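Local atomic coordinates of N-acetylglucosamine 2-epimerase (Xylella fastidiosa, PDB entry 3GT5), a protein that is a member of the N-acylglucosamine 2-epimerase family and probably acts as a sugar isomerase. Residues Y153-D158 with T206-A211. Residues are numbered along the deposited sequence; the frame is centred on the assembly and turned at random. Where two conformers were deposited one is given.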
loop_
_atom_site.group_PDB
_atom_site.type_symbol
_atom_site.label_atom_id
_atom_site.label_comp_id
_atom_site.label_asym_id
_atom_site.label_seq_id
_atom_site.Cartn_x
_atom_site.Cartn_y
_atom_site.Cartn_z
ATOM N N TYR A 153 1.746 -4.515 -23.507
ATOM C CA TYR A 153 2.275 -5.225 -22.350
ATOM C C TYR A 153 1.228 -5.529 -21.267
ATOM O O TYR A 153 1.453 -6.384 -20.427
ATOM C CB TYR A 153 3.434 -4.491 -21.768
ATOM C CG TYR A 153 4.642 -4.483 -22.664
ATOM C CD1 TYR A 153 5.473 -5.601 -22.759
ATOM C CD2 TYR A 153 4.925 -3.407 -23.452
ATOM C CE1 TYR A 153 6.619 -5.580 -23.609
ATOM C CE2 TYR A 153 6.033 -3.410 -24.322
ATOM C CZ TYR A 153 6.863 -4.458 -24.365
ATOM O OH TYR A 153 7.982 -4.395 -25.198
ATOM N N GLY A 154 0.087 -4.870 -21.313
ATOM C CA GLY A 154 -0.941 -5.022 -20.270
ATOM C C GLY A 154 -0.548 -4.444 -18.912
ATOM O O GLY A 154 -1.012 -4.919 -17.856
ATOM N N LEU A 155 0.341 -3.455 -18.961
ATOM C CA LEU A 155 0.882 -2.760 -17.782
ATOM C C LEU A 155 1.080 -1.250 -17.971
ATOM O O LEU A 155 1.284 -0.778 -19.103
ATOM C CB LEU A 155 2.234 -3.397 -17.417
ATOM C CG LEU A 155 2.195 -4.854 -17.015
ATOM C CD1 LEU A 155 3.586 -5.497 -17.080
ATOM C CD2 LEU A 155 1.575 -4.972 -15.625
ATOM N N TYR A 156 1.091 -0.486 -16.864
ATOM C CA TYR A 156 1.313 0.935 -16.885
ATOM C C TYR A 156 2.809 1.231 -16.834
ATOM O O TYR A 156 3.579 0.557 -16.105
ATOM C CB TYR A 156 0.618 1.631 -15.690
ATOM C CG TYR A 156 -0.895 1.557 -15.761
ATOM C CD1 TYR A 156 -1.636 2.472 -16.513
ATOM C CD2 TYR A 156 -1.588 0.557 -15.100
ATOM C CE1 TYR A 156 -3.022 2.360 -16.601
ATOM C CE2 TYR A 156 -2.960 0.471 -15.170
ATOM C CZ TYR A 156 -3.661 1.368 -15.895
ATOM O OH TYR A 156 -5.023 1.229 -15.923
ATOM N N LYS A 157 3.186 2.259 -17.581
ATOM C CA LYS A 157 4.510 2.883 -17.476
ATOM C C LYS A 157 4.629 3.621 -16.160
ATOM O O LYS A 157 3.622 3.958 -15.538
ATOM C CB LYS A 157 4.715 3.840 -18.650
ATOM C CG LYS A 157 4.559 3.121 -19.991
ATOM C CD LYS A 157 4.961 3.982 -21.184
ATOM C CE LYS A 157 4.115 5.224 -21.294
ATOM N NZ LYS A 157 4.082 5.705 -22.702
ATOM N N ASP A 158 5.849 3.914 -15.735
ATOM C CA ASP A 158 6.021 4.414 -14.359
ATOM C C ASP A 158 6.072 5.917 -14.150
ATOM O O ASP A 158 5.494 6.438 -13.206
ATOM C CB ASP A 158 7.269 3.812 -13.767
ATOM C CG ASP A 158 7.053 3.342 -12.359
ATOM O OD1 ASP A 158 7.503 4.071 -11.438
ATOM O OD2 ASP A 158 6.447 2.245 -12.185
ATOM N N THR A 206 2.003 -11.295 -11.689
ATOM C CA THR A 206 2.214 -12.479 -10.842
ATOM C C THR A 206 2.417 -13.777 -11.651
ATOM O O THR A 206 2.864 -14.725 -11.095
ATOM C CB THR A 206 1.133 -12.684 -9.779
ATOM O OG1 THR A 206 -0.095 -13.101 -10.438
ATOM C CG2 THR A 206 0.928 -11.418 -8.964
ATOM N N ARG A 207 2.092 -13.770 -12.948
ATOM C CA ARG A 207 2.351 -14.904 -13.827
ATOM C C ARG A 207 3.448 -14.599 -14.824
ATOM O O ARG A 207 4.536 -15.185 -14.700
ATOM C CB ARG A 207 1.071 -15.410 -14.487
ATOM C CG ARG A 207 0.067 -15.884 -13.447
ATOM C CD ARG A 207 -0.822 -17.033 -13.956
ATOM N NE ARG A 207 -1.737 -16.528 -14.941
ATOM C CZ ARG A 207 -2.669 -17.251 -15.553
ATOM N NH1 ARG A 207 -3.466 -16.653 -16.417
ATOM N NH2 ARG A 207 -2.782 -18.557 -15.333
ATOM N N ARG A 208 3.218 -13.704 -15.783
ATOM C CA ARG A 208 4.242 -13.455 -16.802
ATOM C C ARG A 208 5.559 -12.926 -16.250
ATOM O O ARG A 208 6.621 -13.479 -16.559
ATOM C CB ARG A 208 3.741 -12.502 -17.860
ATOM C CG ARG A 208 4.580 -12.559 -19.109
ATOM C CD ARG A 208 4.085 -11.494 -20.100
ATOM N NE ARG A 208 4.224 -10.115 -19.594
ATOM C CZ ARG A 208 3.621 -9.043 -20.126
ATOM N NH1 ARG A 208 2.829 -9.171 -21.199
ATOM N NH2 ARG A 208 3.792 -7.837 -19.592
ATOM N N GLN A 209 5.491 -11.849 -15.493
ATOM C CA GLN A 209 6.732 -11.248 -14.974
ATOM C C GLN A 209 7.393 -12.134 -13.940
ATOM O O GLN A 209 8.636 -12.242 -13.924
ATOM C CB GLN A 209 6.548 -9.815 -14.436
ATOM C CG GLN A 209 5.985 -8.776 -15.461
ATOM C CD GLN A 209 6.783 -8.723 -16.740
ATOM O OE1 GLN A 209 6.241 -8.921 -17.827
ATOM N NE2 GLN A 209 8.074 -8.431 -16.624
ATOM N N ALA A 210 6.603 -12.756 -13.076
ATOM C CA ALA A 210 7.160 -13.675 -12.073
ATOM C C ALA A 210 7.927 -14.830 -12.732
ATOM O O ALA A 210 8.912 -15.275 -12.174
ATOM C CB ALA A 210 6.058 -14.221 -11.130
ATOM N N ALA A 211 7.473 -15.302 -13.904
ATOM C CA ALA A 211 8.151 -16.361 -14.653
ATOM C C ALA A 211 9.584 -16.008 -15.014
ATOM O O ALA A 211 10.406 -16.890 -15.175
ATOM C CB ALA A 211 7.363 -16.728 -15.894
#
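Arg-208 reaches across from the last turns of helix 192-211 and donates to the backbone carbonyl of Tyr-153. The main bond runs from Arg-208 NH2 to Tyr-153 O, at 2.9 Å. It is bent, with an N-H...O angle of 139°. The nitrogen lies in the carbonyl plane, on a lone pair of the oxygen, while that oxygen sits 23° out of the guanidinium plane. Arg-208 NH1 adds a weak second bond to the same Tyr-153 O, at 3.2 Å. Arg-208 NH2 also packs against a methyl group, with Leu-155 CD1 3.4 Å away at the guanidinium edge. The Leu-155 and Arg-208 side chains run alongside each other, pointing opposite ways. CB of Tyr-153 approaches Arg-208 NH2 more loosely, at 4.0 Å.

The family has an (alpha/alpha)6-barrel fold. Here the end of one barrel helix is joined to the turn between strands 149-150 and 155-160, at the edge of a small antiparallel sheet. Leu-155 opens the second of these strands.

The neighbouring Gln-209 holds the guanidinium from its own helix. Gln-209 OE1 accepts from Arg-208 NE at 2.9 Å and from Arg-208 NH2 at 3.2 Å, so two nitrogens on one flank of the guanidinium converge on this single oxygen, which lies near the guanidinium plane. NH2 is thus shared between two oxygens, and the group's rotation is restrained. The arginine chain starts extended, with CG anti to the backbone N (chi1 -162°), then bends at chi3, which turns NE and NH2 toward Gln-209 and NH2 toward Tyr-153 O. Gln-209 is in turn fixed by its NE2, which bonds to Trp-225 O. The Trp-225 ring meets that of Tyr-153, and Leu-155 also touches Trp-225. Leu-201, Arg-204 and Ile-205 pack on Leu-155 from the preceding turns of the helix.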